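PDB 6L6J: Oxidored_FMN domain-containing protein from [Pseudomonas] geniculata N1, which probably oxidises the amine 6-hydroxypseudooxynicotine in nicotine breakdown, using bound flavin mononucleotide and a [4Fe-4S] cluster. Local coordinates for residues Ala146-Trp151 / Leu175-Asp180; Thr190-Gly195 / Arg200-Arg205; Leu427-Arg432 / Thr508-Leu513. One frame throughout, in Å; residues are numbered along the deposited sequence.

Contact 1: residues Ala146-Trp151 / Leu175-Asp180. With SO4 (sulfate ion), chain F.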
loop_
_atom_site.group_PDB
_atom_site.type_symbol
_atom_site.label_atom_id
_atom_site.label_comp_id
_atom_site.label_asym_id
_atom_site.label_seq_id
_atom_site.Cartn_x
_atom_site.Cartn_y
_atom_site.Cartn_z
ATOM N N ALA A 146 -30.897 -14.126 12.878
ATOM C CA ALA A 146 -31.958 -14.087 11.839
ATOM C C ALA A 146 -31.921 -12.727 11.144
ATOM O O ALA A 146 -32.011 -12.718 9.923
ATOM C CB ALA A 146 -33.320 -14.351 12.436
ATOM N N ASP A 147 -31.789 -11.646 11.917
ATOM C CA ASP A 147 -31.731 -10.253 11.396
ATOM C C ASP A 147 -30.498 -10.090 10.494
ATOM O O ASP A 147 -30.597 -9.424 9.473
ATOM C CB ASP A 147 -31.727 -9.213 12.521
ATOM C CG ASP A 147 -33.045 -9.068 13.255
ATOM O OD1 ASP A 147 -33.989 -9.800 12.923
ATOM O OD2 ASP A 147 -33.118 -8.221 14.163
ATOM N N PHE A 148 -29.372 -10.680 10.865
ATOM C CA PHE A 148 -28.080 -10.539 10.145
ATOM C C PHE A 148 -28.207 -11.154 8.737
ATOM O O PHE A 148 -27.677 -10.563 7.757
ATOM C CB PHE A 148 -26.944 -11.140 10.982
ATOM C CG PHE A 148 -25.703 -11.491 10.204
ATOM C CD1 PHE A 148 -25.624 -12.673 9.493
ATOM C CD2 PHE A 148 -24.601 -10.649 10.194
ATOM C CE1 PHE A 148 -24.475 -13.003 8.797
ATOM C CE2 PHE A 148 -23.450 -10.979 9.501
ATOM C CZ PHE A 148 -23.394 -12.155 8.802
ATOM N N ARG A 149 -28.868 -12.310 8.635
ATOM C CA ARG A 149 -29.094 -13.005 7.347
ATOM C C ARG A 149 -30.042 -12.173 6.480
ATOM O O ARG A 149 -29.769 -12.040 5.277
ATOM C CB ARG A 149 -29.635 -14.405 7.614
ATOM C CG ARG A 149 -28.604 -15.347 8.216
ATOM C CD ARG A 149 -29.258 -16.633 8.654
ATOM N NE ARG A 149 -29.902 -17.332 7.552
ATOM C CZ ARG A 149 -30.615 -18.445 7.681
ATOM N NH1 ARG A 149 -30.807 -18.980 8.872
ATOM N NH2 ARG A 149 -31.133 -19.025 6.618
ATOM N N ARG A 150 -31.088 -11.606 7.085
ATOM C CA ARG A 150 -31.983 -10.623 6.427
ATOM C C ARG A 150 -31.089 -9.532 5.822
ATOM O O ARG A 150 -31.165 -9.361 4.600
ATOM C CB ARG A 150 -33.046 -10.123 7.411
ATOM C CG ARG A 150 -34.067 -9.143 6.841
ATOM C CD ARG A 150 -35.130 -8.748 7.870
ATOM N NE ARG A 150 -34.599 -8.268 9.155
ATOM C CZ ARG A 150 -34.295 -7.002 9.433
ATOM N NH1 ARG A 150 -34.447 -6.057 8.521
ATOM N NH2 ARG A 150 -33.824 -6.677 10.623
ATOM N N TRP A 151 -30.206 -8.906 6.613
ATOM C CA TRP A 151 -29.331 -7.783 6.162
ATOM C C TRP A 151 -28.511 -8.217 4.948
ATOM O O TRP A 151 -28.378 -7.427 4.009
ATOM C CB TRP A 151 -28.383 -7.260 7.257
ATOM C CG TRP A 151 -29.011 -6.889 8.563
ATOM C CD1 TRP A 151 -30.289 -6.463 8.784
ATOM C CD2 TRP A 151 -28.362 -6.892 9.847
ATOM N NE1 TRP A 151 -30.487 -6.234 10.126
ATOM C CE2 TRP A 151 -29.322 -6.491 10.800
ATOM C CE3 TRP A 151 -27.072 -7.191 10.284
ATOM C CZ2 TRP A 151 -29.031 -6.401 12.159
ATOM C CZ3 TRP A 151 -26.795 -7.143 11.632
ATOM C CH2 TRP A 151 -27.761 -6.749 12.555
ATOM N N LEU A 175 -11.767 -9.234 9.656
ATOM C CA LEU A 175 -12.708 -8.086 9.547
ATOM C C LEU A 175 -14.116 -8.579 9.184
ATOM O O LEU A 175 -14.812 -7.855 8.468
ATOM C CB LEU A 175 -12.187 -7.100 8.496
ATOM C CG LEU A 175 -10.749 -6.616 8.691
ATOM C CD1 LEU A 175 -10.314 -5.747 7.522
ATOM C CD2 LEU A 175 -10.587 -5.856 10.010
ATOM N N SER A 176 -14.540 -9.738 9.695
ATOM C CA SER A 176 -15.850 -10.357 9.361
ATOM C C SER A 176 -16.446 -11.068 10.577
ATOM O O SER A 176 -15.730 -11.857 11.227
ATOM C CB SER A 176 -15.719 -11.324 8.208
ATOM O OG SER A 176 -16.831 -12.214 8.187
ATOM N N LEU A 177 -17.731 -10.836 10.818
ATOM C CA LEU A 177 -18.550 -11.560 11.829
ATOM C C LEU A 177 -18.518 -13.069 11.542
ATOM O O LEU A 177 -18.603 -13.852 12.499
ATOM C CB LEU A 177 -19.991 -11.038 11.783
ATOM C CG LEU A 177 -20.915 -11.555 12.888
ATOM C CD1 LEU A 177 -20.565 -10.909 14.207
ATOM C CD2 LEU A 177 -22.379 -11.302 12.549
ATOM N N LEU A 178 -18.378 -13.469 10.274
ATOM C CA LEU A 178 -18.394 -14.895 9.861
ATOM C C LEU A 178 -17.099 -15.551 10.346
ATOM O O LEU A 178 -17.182 -16.652 10.891
ATOM C CB LEU A 178 -18.565 -15.002 8.341
ATOM C CG LEU A 178 -19.785 -14.294 7.737
ATOM C CD1 LEU A 178 -19.816 -14.488 6.233
ATOM C CD2 LEU A 178 -21.101 -14.786 8.336
ATOM N N GLN A 179 -15.954 -14.886 10.168
ATOM C CA GLN A 179 -14.623 -15.380 10.636
ATOM C C GLN A 179 -14.649 -15.441 12.169
ATOM O O GLN A 179 -14.183 -16.440 12.713
ATOM C CB GLN A 179 -13.471 -14.509 10.128
ATOM C CG GLN A 179 -12.114 -15.154 10.351
ATOM C CD GLN A 179 -10.930 -14.417 9.765
ATOM O OE1 GLN A 179 -11.040 -13.631 8.814
ATOM N NE2 GLN A 179 -9.758 -14.694 10.337
ATOM N N ASP A 180 -15.207 -14.417 12.825
ATOM C CA ASP A 180 -15.399 -14.389 14.300
ATOM C C ASP A 180 -16.198 -15.626 14.728
ATOM O O ASP A 180 -15.810 -16.280 15.703
ATOM C CB ASP A 180 -16.061 -13.092 14.768
ATOM C CG ASP A 180 -15.204 -11.838 14.594
ATOM O OD1 ASP A 180 -13.950 -11.987 14.410
ATOM O OD2 ASP A 180 -15.793 -10.708 14.617
HETATM S S SO4 F . -33.095 -3.477 10.944
HETATM O O1 SO4 F . -33.195 -3.750 9.535
HETATM O O2 SO4 F . -34.324 -2.854 11.408
HETATM O O3 SO4 F . -32.859 -4.718 11.647
HETATM O O4 SO4 F . -31.996 -2.570 11.176
#

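Contact 2: residues Thr190-Gly195 / Arg200-Arg205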
loop_
_atom_site.group_PDB
_atom_site.type_symbol
_atom_site.label_atom_id
_atom_site.label_comp_id
_atom_site.label_asym_id
_atom_site.label_seq_id
_atom_site.Cartn_x
_atom_site.Cartn_y
_atom_site.Cartn_z
ATOM N N THR A 190 -22.356 -21.873 23.225
ATOM C CA THR A 190 -22.752 -23.260 23.602
ATOM C C THR A 190 -24.054 -23.682 22.901
ATOM O O THR A 190 -24.577 -24.759 23.272
ATOM C CB THR A 190 -22.856 -23.355 25.128
ATOM O OG1 THR A 190 -23.867 -22.434 25.535
ATOM C CG2 THR A 190 -21.553 -23.032 25.826
ATOM N N ASP A 191 -24.551 -22.877 21.948
ATOM C CA ASP A 191 -25.764 -23.157 21.123
ATOM C C ASP A 191 -25.311 -23.822 19.802
ATOM O O ASP A 191 -24.141 -24.247 19.727
ATOM C CB ASP A 191 -26.610 -21.881 20.959
ATOM C CG ASP A 191 -25.994 -20.777 20.108
ATOM O OD1 ASP A 191 -24.791 -20.871 19.777
ATOM O OD2 ASP A 191 -26.724 -19.835 19.779
ATOM N N ASP A 192 -26.185 -23.918 18.793
ATOM C CA ASP A 192 -25.893 -24.658 17.519
ATOM C C ASP A 192 -24.986 -23.823 16.585
ATOM O O ASP A 192 -24.554 -24.375 15.536
ATOM C CB ASP A 192 -27.147 -25.186 16.804
ATOM C CG ASP A 192 -28.406 -24.383 17.020
ATOM O OD1 ASP A 192 -28.848 -24.284 18.206
ATOM O OD2 ASP A 192 -28.929 -23.859 16.013
ATOM N N TYR A 193 -24.641 -22.580 16.951
ATOM C CA TYR A 193 -23.632 -21.760 16.226
ATOM C C TYR A 193 -22.269 -21.767 16.926
ATOM O O TYR A 193 -21.397 -20.983 16.507
ATOM C CB TYR A 193 -24.138 -20.337 16.050
ATOM C CG TYR A 193 -25.270 -20.210 15.064
ATOM C CD1 TYR A 193 -26.586 -20.313 15.482
ATOM C CD2 TYR A 193 -25.028 -19.969 13.721
ATOM C CE1 TYR A 193 -27.634 -20.189 14.584
ATOM C CE2 TYR A 193 -26.063 -19.832 12.813
ATOM C CZ TYR A 193 -27.373 -19.949 13.246
ATOM O OH TYR A 193 -28.410 -19.807 12.369
ATOM N N GLY A 194 -22.060 -22.646 17.909
ATOM C CA GLY A 194 -20.762 -22.776 18.602
ATOM C C GLY A 194 -20.459 -24.199 19.022
ATOM O O GLY A 194 -21.381 -25.036 19.037
ATOM N N GLY A 195 -19.203 -24.453 19.376
ATOM C CA GLY A 195 -18.703 -25.791 19.738
ATOM C C GLY A 195 -17.914 -26.400 18.591
ATOM O O GLY A 195 -16.832 -25.840 18.286
ATOM N N ARG A 200 -19.671 -23.935 14.043
ATOM C CA ARG A 200 -18.876 -22.688 13.851
ATOM C C ARG A 200 -18.999 -22.211 12.398
ATOM O O ARG A 200 -18.980 -20.995 12.175
ATOM C CB ARG A 200 -17.434 -22.895 14.326
ATOM C CG ARG A 200 -17.268 -22.656 15.826
ATOM C CD ARG A 200 -16.131 -23.420 16.487
ATOM N NE ARG A 200 -14.991 -23.488 15.583
ATOM C CZ ARG A 200 -14.409 -24.598 15.149
ATOM N NH1 ARG A 200 -14.783 -25.792 15.578
ATOM N NH2 ARG A 200 -13.401 -24.505 14.311
ATOM N N VAL A 201 -19.171 -23.135 11.450
ATOM C CA VAL A 201 -19.250 -22.819 9.994
ATOM C C VAL A 201 -20.702 -22.499 9.592
ATOM O O VAL A 201 -20.882 -21.947 8.507
ATOM C CB VAL A 201 -18.662 -23.962 9.147
ATOM C CG1 VAL A 201 -19.697 -25.039 8.834
ATOM C CG2 VAL A 201 -18.029 -23.423 7.867
ATOM N N ARG A 202 -21.683 -22.824 10.433
ATOM C CA ARG A 202 -23.141 -22.710 10.144
ATOM C C ARG A 202 -23.483 -21.306 9.613
ATOM O O ARG A 202 -24.296 -21.196 8.652
ATOM C CB ARG A 202 -23.961 -23.012 11.406
ATOM C CG ARG A 202 -25.472 -22.933 11.205
ATOM C CD ARG A 202 -26.301 -23.387 12.404
ATOM N NE ARG A 202 -25.742 -24.574 13.036
ATOM C CZ ARG A 202 -25.751 -25.796 12.503
ATOM N NH1 ARG A 202 -26.319 -26.015 11.330
ATOM N NH2 ARG A 202 -25.178 -26.801 13.143
ATOM N N LEU A 203 -22.938 -20.250 10.217
ATOM C CA LEU A 203 -23.362 -18.887 9.842
ATOM C C LEU A 203 -22.865 -18.590 8.423
ATOM O O LEU A 203 -23.657 -18.025 7.633
ATOM C CB LEU A 203 -22.845 -17.863 10.846
ATOM C CG LEU A 203 -23.387 -16.450 10.658
ATOM C CD1 LEU A 203 -24.869 -16.463 10.301
ATOM C CD2 LEU A 203 -23.161 -15.615 11.903
ATOM N N LEU A 204 -21.619 -18.971 8.118
ATOM C CA LEU A 204 -21.002 -18.795 6.777
ATOM C C LEU A 204 -21.803 -19.577 5.727
ATOM O O LEU A 204 -22.061 -19.001 4.662
ATOM C CB LEU A 204 -19.538 -19.250 6.782
ATOM C CG LEU A 204 -18.877 -19.248 5.400
ATOM C CD1 LEU A 204 -18.922 -17.861 4.771
ATOM C CD2 LEU A 204 -17.457 -19.747 5.463
ATOM N N ARG A 205 -22.142 -20.839 5.997
ATOM C CA ARG A 205 -22.941 -21.704 5.079
ATOM C C ARG A 205 -24.332 -21.079 4.892
ATOM O O ARG A 205 -24.700 -20.806 3.751
ATOM C CB ARG A 205 -22.982 -23.151 5.605
ATOM C CG ARG A 205 -24.191 -23.983 5.192
ATOM C CD ARG A 205 -24.313 -25.272 5.992
ATOM N NE ARG A 205 -23.418 -26.304 5.472
ATOM C CZ ARG A 205 -22.555 -27.039 6.185
ATOM N NH1 ARG A 205 -22.445 -26.894 7.500
ATOM N NH2 ARG A 205 -21.804 -27.934 5.569
#

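Contact 3: residues Leu427-Arg432 / Thr508-Leu513. With SO4 (sulfate ion), chain E.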
loop_
_atom_site.group_PDB
_atom_site.type_symbol
_atom_site.label_atom_id
_atom_site.label_comp_id
_atom_site.label_asym_id
_atom_site.label_seq_id
_atom_site.Cartn_x
_atom_site.Cartn_y
_atom_site.Cartn_z
ATOM N N LEU A 427 17.681 7.177 -3.667
ATOM C CA LEU A 427 17.408 5.730 -3.909
ATOM C C LEU A 427 18.640 4.972 -4.412
ATOM O O LEU A 427 18.633 3.743 -4.248
ATOM C CB LEU A 427 16.241 5.561 -4.877
ATOM C CG LEU A 427 14.868 5.844 -4.267
ATOM C CD1 LEU A 427 13.785 5.716 -5.338
ATOM C CD2 LEU A 427 14.603 4.914 -3.088
ATOM N N VAL A 428 19.657 5.641 -4.967
ATOM C CA VAL A 428 20.940 4.960 -5.329
ATOM C C VAL A 428 21.408 4.176 -4.109
ATOM O O VAL A 428 21.575 2.978 -4.250
ATOM C CB VAL A 428 22.041 5.922 -5.820
ATOM C CG1 VAL A 428 23.423 5.322 -5.662
ATOM C CG2 VAL A 428 21.821 6.350 -7.270
ATOM N N ARG A 429 21.574 4.837 -2.953
ATOM C CA ARG A 429 22.141 4.225 -1.711
ATOM C C ARG A 429 21.050 3.535 -0.886
ATOM O O ARG A 429 21.341 2.490 -0.312
ATOM C CB ARG A 429 22.844 5.276 -0.861
ATOM C CG ARG A 429 24.161 5.757 -1.447
ATOM C CD ARG A 429 24.780 6.864 -0.624
ATOM N NE ARG A 429 23.843 7.962 -0.409
ATOM C CZ ARG A 429 23.908 8.836 0.600
ATOM N NH1 ARG A 429 24.870 8.739 1.516
ATOM N NH2 ARG A 429 22.998 9.786 0.716
ATOM N N GLU A 430 19.834 4.077 -0.841
ATOM C CA GLU A 430 18.706 3.473 -0.066
ATOM C C GLU A 430 18.386 2.071 -0.598
ATOM O O GLU A 430 18.159 1.174 0.246
ATOM C CB GLU A 430 17.428 4.325 -0.108
ATOM C CG GLU A 430 17.409 5.462 0.884
ATOM C CD GLU A 430 16.034 6.064 1.148
ATOM O OE1 GLU A 430 15.088 5.301 1.402
ATOM O OE2 GLU A 430 15.907 7.295 1.091
ATOM N N ARG A 431 18.336 1.893 -1.926
ATOM C CA ARG A 431 17.924 0.601 -2.569
ATOM C C ARG A 431 18.926 -0.504 -2.230
ATOM O O ARG A 431 18.526 -1.670 -2.326
ATOM C CB ARG A 431 17.791 0.700 -4.093
ATOM C CG ARG A 431 19.114 0.747 -4.846
ATOM C CD ARG A 431 18.931 1.092 -6.305
ATOM N NE ARG A 431 18.183 0.052 -7.020
ATOM C CZ ARG A 431 17.725 0.154 -8.270
ATOM N NH1 ARG A 431 17.911 1.259 -8.977
ATOM N NH2 ARG A 431 17.052 -0.848 -8.801
ATOM N N ARG A 432 20.156 -0.139 -1.834
ATOM C CA ARG A 432 21.248 -1.077 -1.435
ATOM C C ARG A 432 21.234 -1.393 0.068
ATOM O O ARG A 432 22.038 -2.245 0.481
ATOM C CB ARG A 432 22.606 -0.483 -1.824
ATOM C CG ARG A 432 22.917 -0.577 -3.314
ATOM C CD ARG A 432 23.918 0.477 -3.698
ATOM N NE ARG A 432 24.446 0.286 -5.032
ATOM C CZ ARG A 432 23.933 0.784 -6.162
ATOM N NH1 ARG A 432 22.814 1.492 -6.157
ATOM N NH2 ARG A 432 24.543 0.551 -7.318
ATOM N N THR A 508 25.187 9.459 11.508
ATOM C CA THR A 508 23.850 9.713 10.921
ATOM C C THR A 508 23.614 8.674 9.835
ATOM O O THR A 508 24.554 7.997 9.417
ATOM C CB THR A 508 23.770 11.118 10.318
ATOM O OG1 THR A 508 24.161 11.020 8.950
ATOM C CG2 THR A 508 24.637 12.131 11.033
ATOM N N PRO A 509 22.364 8.506 9.345
ATOM C CA PRO A 509 22.096 7.611 8.222
ATOM C C PRO A 509 23.008 7.826 7.008
ATOM O O PRO A 509 23.195 6.875 6.294
ATOM C CB PRO A 509 20.636 7.932 7.865
ATOM C CG PRO A 509 20.022 8.375 9.168
ATOM C CD PRO A 509 21.139 9.102 9.887
ATOM N N GLU A 510 23.540 9.037 6.801
ATOM C CA GLU A 510 24.463 9.354 5.668
ATOM C C GLU A 510 25.640 8.360 5.648
ATOM O O GLU A 510 25.905 7.774 4.577
ATOM C CB GLU A 510 24.955 10.803 5.739
ATOM C CG GLU A 510 23.884 11.829 5.382
ATOM C CD GLU A 510 23.197 11.646 4.034
ATOM O OE1 GLU A 510 23.882 11.331 3.045
ATOM O OE2 GLU A 510 21.965 11.807 3.975
ATOM N N ASP A 511 26.274 8.138 6.805
ATOM C CA ASP A 511 27.434 7.221 6.985
ATOM C C ASP A 511 27.032 5.787 6.631
ATOM O O ASP A 511 27.832 5.092 5.977
ATOM C CB ASP A 511 27.989 7.295 8.412
ATOM C CG ASP A 511 28.477 8.684 8.798
ATOM O OD1 ASP A 511 29.338 9.218 8.074
ATOM O OD2 ASP A 511 27.966 9.235 9.795
ATOM N N ILE A 512 25.848 5.350 7.047
ATOM C CA ILE A 512 25.396 3.941 6.830
ATOM C C ILE A 512 25.034 3.749 5.362
ATOM O O ILE A 512 25.317 2.670 4.832
ATOM C CB ILE A 512 24.227 3.556 7.751
ATOM C CG1 ILE A 512 24.493 3.969 9.199
ATOM C CG2 ILE A 512 23.926 2.069 7.630
ATOM C CD1 ILE A 512 25.882 3.634 9.709
ATOM N N LEU A 513 24.426 4.762 4.751
ATOM C CA LEU A 513 24.118 4.802 3.294
ATOM C C LEU A 513 25.430 4.748 2.490
ATOM O O LEU A 513 25.425 4.147 1.409
ATOM C CB LEU A 513 23.270 6.055 2.997
ATOM C CG LEU A 513 21.797 5.976 3.428
ATOM C CD1 LEU A 513 21.200 7.349 3.660
ATOM C CD2 LEU A 513 20.966 5.234 2.402
HETATM S S SO4 E . 27.708 -1.817 -5.959
HETATM O O1 SO4 E . 27.450 -2.374 -7.291
HETATM O O2 SO4 E . 26.907 -0.606 -5.745
HETATM O O3 SO4 E . 27.350 -2.813 -4.953
HETATM O O4 SO4 E . 29.127 -1.487 -5.841
#

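Contact 1: residues Ala146-Trp151 / Leu175-Asp180
The backbones carrying Phe148 and Leu177 keep well apart, their CA atoms 9.7 Å from each other, and it is side chains that bridge the gap between helix 142-162 and the first turn of helix 177-182. Both lie in the (beta/alpha)8 barrel domain that holds the FMN: the first helix leads into strand 166-171, and the second is a short helix just after that strand. Phe148 does the reaching. With CG anti to the backbone N (chi1 160°), its ring is carried out from the helix and meets two leucine methyls obliquely. Leu177 comes from the opposing direction and sets CD2 3.2 Å from Phe148 CE2. Leu178 slants in beside it, its CD2 lying 3.5 Å from Phe148 CZ, so that two successive residues of one helix receive a single ring. The contact is wholly apolar and buried, and Leu203 of helix 197-215 packs against both Phe148 and Leu178. The side chain of Leu178 lies about 12 Å from the FMN, so the contact is packing at some distance from the cofactor.

At the far side of helix 142-162, Arg150 NH1 donates to O1 of a sulfate, probably from the crystallisation liquor, at 2.8 Å. Trp151 NE1 and His64 also bond to that ion. Across the interface, Ser176 is the N-cap that starts the leucine-bearing turn: its OG accepts from Leu178 N at 2.9 Å and, more weakly, from Gln179 N.

Contact 2: residues Thr190-Gly195 / Arg200-Arg205
A type I beta turn, Asp191 to Gly194, leads into helix 197-215 of the (beta/alpha)8 barrel, and its residues Asp192 and Tyr193 lie against Arg202 on the first turns of that helix. The case illustrates how one long side chain can fasten a turn to the helix that follows it, using its aliphatic and polar parts for different tasks. Arg202 has CG anti to the backbone N (chi1 -179°), which sends its methylenes across the Tyr193 ring. There CD sits over one face, 3.7 Å from the centroid of the Tyr193 ring in a CH-pi contact, while Arg202 CG closes on Tyr193 CE2 at 3.5 Å. The guanidinium does not stack: its plane stands 85° from that of the ring, and any cation-pi attraction is long and weak at most. A bend at chi3 brings NE to the turn, where it donates to Asp192 O at 2.8 Å in a nearly straight line, although the placement of that oxygen is less certain.

The carboxylate of Asp192 is engaged by Arg142 of helix 142-162, and Tyr193 OH bonds to Glu206 one turn beyond Arg202. Leu203 CB adds apolar packing 4.2 Å from Tyr193 CD2. Farther along the loop, Gly195 O receives a weak bond from Arg200 NH1 at 3.4 Å. The firmer partners of the Arg200 side chain are Asp241 and Leu182 O. Away from the annotated cofactor sites, this is structural packing on the outside of a TIM barrel, between the last part of the connection after strand 166-171, beyond the short helix 177-182, and the outer helix 197-215 that leads back to strand 220-229.

Contact 3: residues Leu427-Arg432 / Thr508-Leu513
The Arg429 guanidinium has Leu513 CB lying over one face, 3.4 Å above the plane and offset toward the rim, while its NH1-NH2 edge is turned to the carboxylate of Glu510. Both terminal nitrogens converge on one oxygen: Arg429 NH2 bonds to Glu510 OE1 at 2.9 Å and Arg429 NH1 to the same OE1 at 3.2 Å. The oxygen lies almost in the guanidinium plane, but the carboxylate is turned 39° against it, so the two donors reach OE1 from the same face of the carboxylate, NH2 on the syn side and NH1 from above. A bend at chi3 (-53°) brings the Arg429 head round to this position. Asp514 holds NH1 as well, and Glu510 OE2 bonds to Trp485 N.

Next to the charged pair, Leu513 CD2 packs 3.6 Å from Glu430 N and 3.9 Å from Glu430 CG. Glu430 itself turns its carboxylate to Tyr532 and to Arg426, an ADP-binding residue. At the start of helix 509-513, Thr508 and Asp511 form a capping box: Thr508 OG1 accepts from Glu510 N at 3.0 Å, and Asp511 OD2 accepts in return from Thr508 N.

The contact thus joins the ADP-binding Rossmann-like part to the second alpha/beta part through a salt bridge laid over a leucine. With Glu510 and Asp514 both at its guanidinium, Arg429 balances two acids, which probably favours their ionised form.

Followed from the N terminus, the three contacts come in series, none enclosing or crossing another. Contact 1 closes a loop of 23 residues that takes in the rest of helix 142-162 and barrel strand 166-171. Contact 2 opens soon after and closes a tight loop of four residues at the start of helix 197-215. The two touch, Leu178 CD2 lying 3.7 Å from Leu203 CG, so helices 142-162, 177-182 and 197-215, consecutive in the chain, share one apolar seam. Contact 3 lies on the opposite side of the chain's centre, its own centre about 49 Å from that of contact 1. Its loop of 75 residues spans strands 456-459 and 476-479 and joins the ADP-binding Rossmann-like part and the second alpha/beta part.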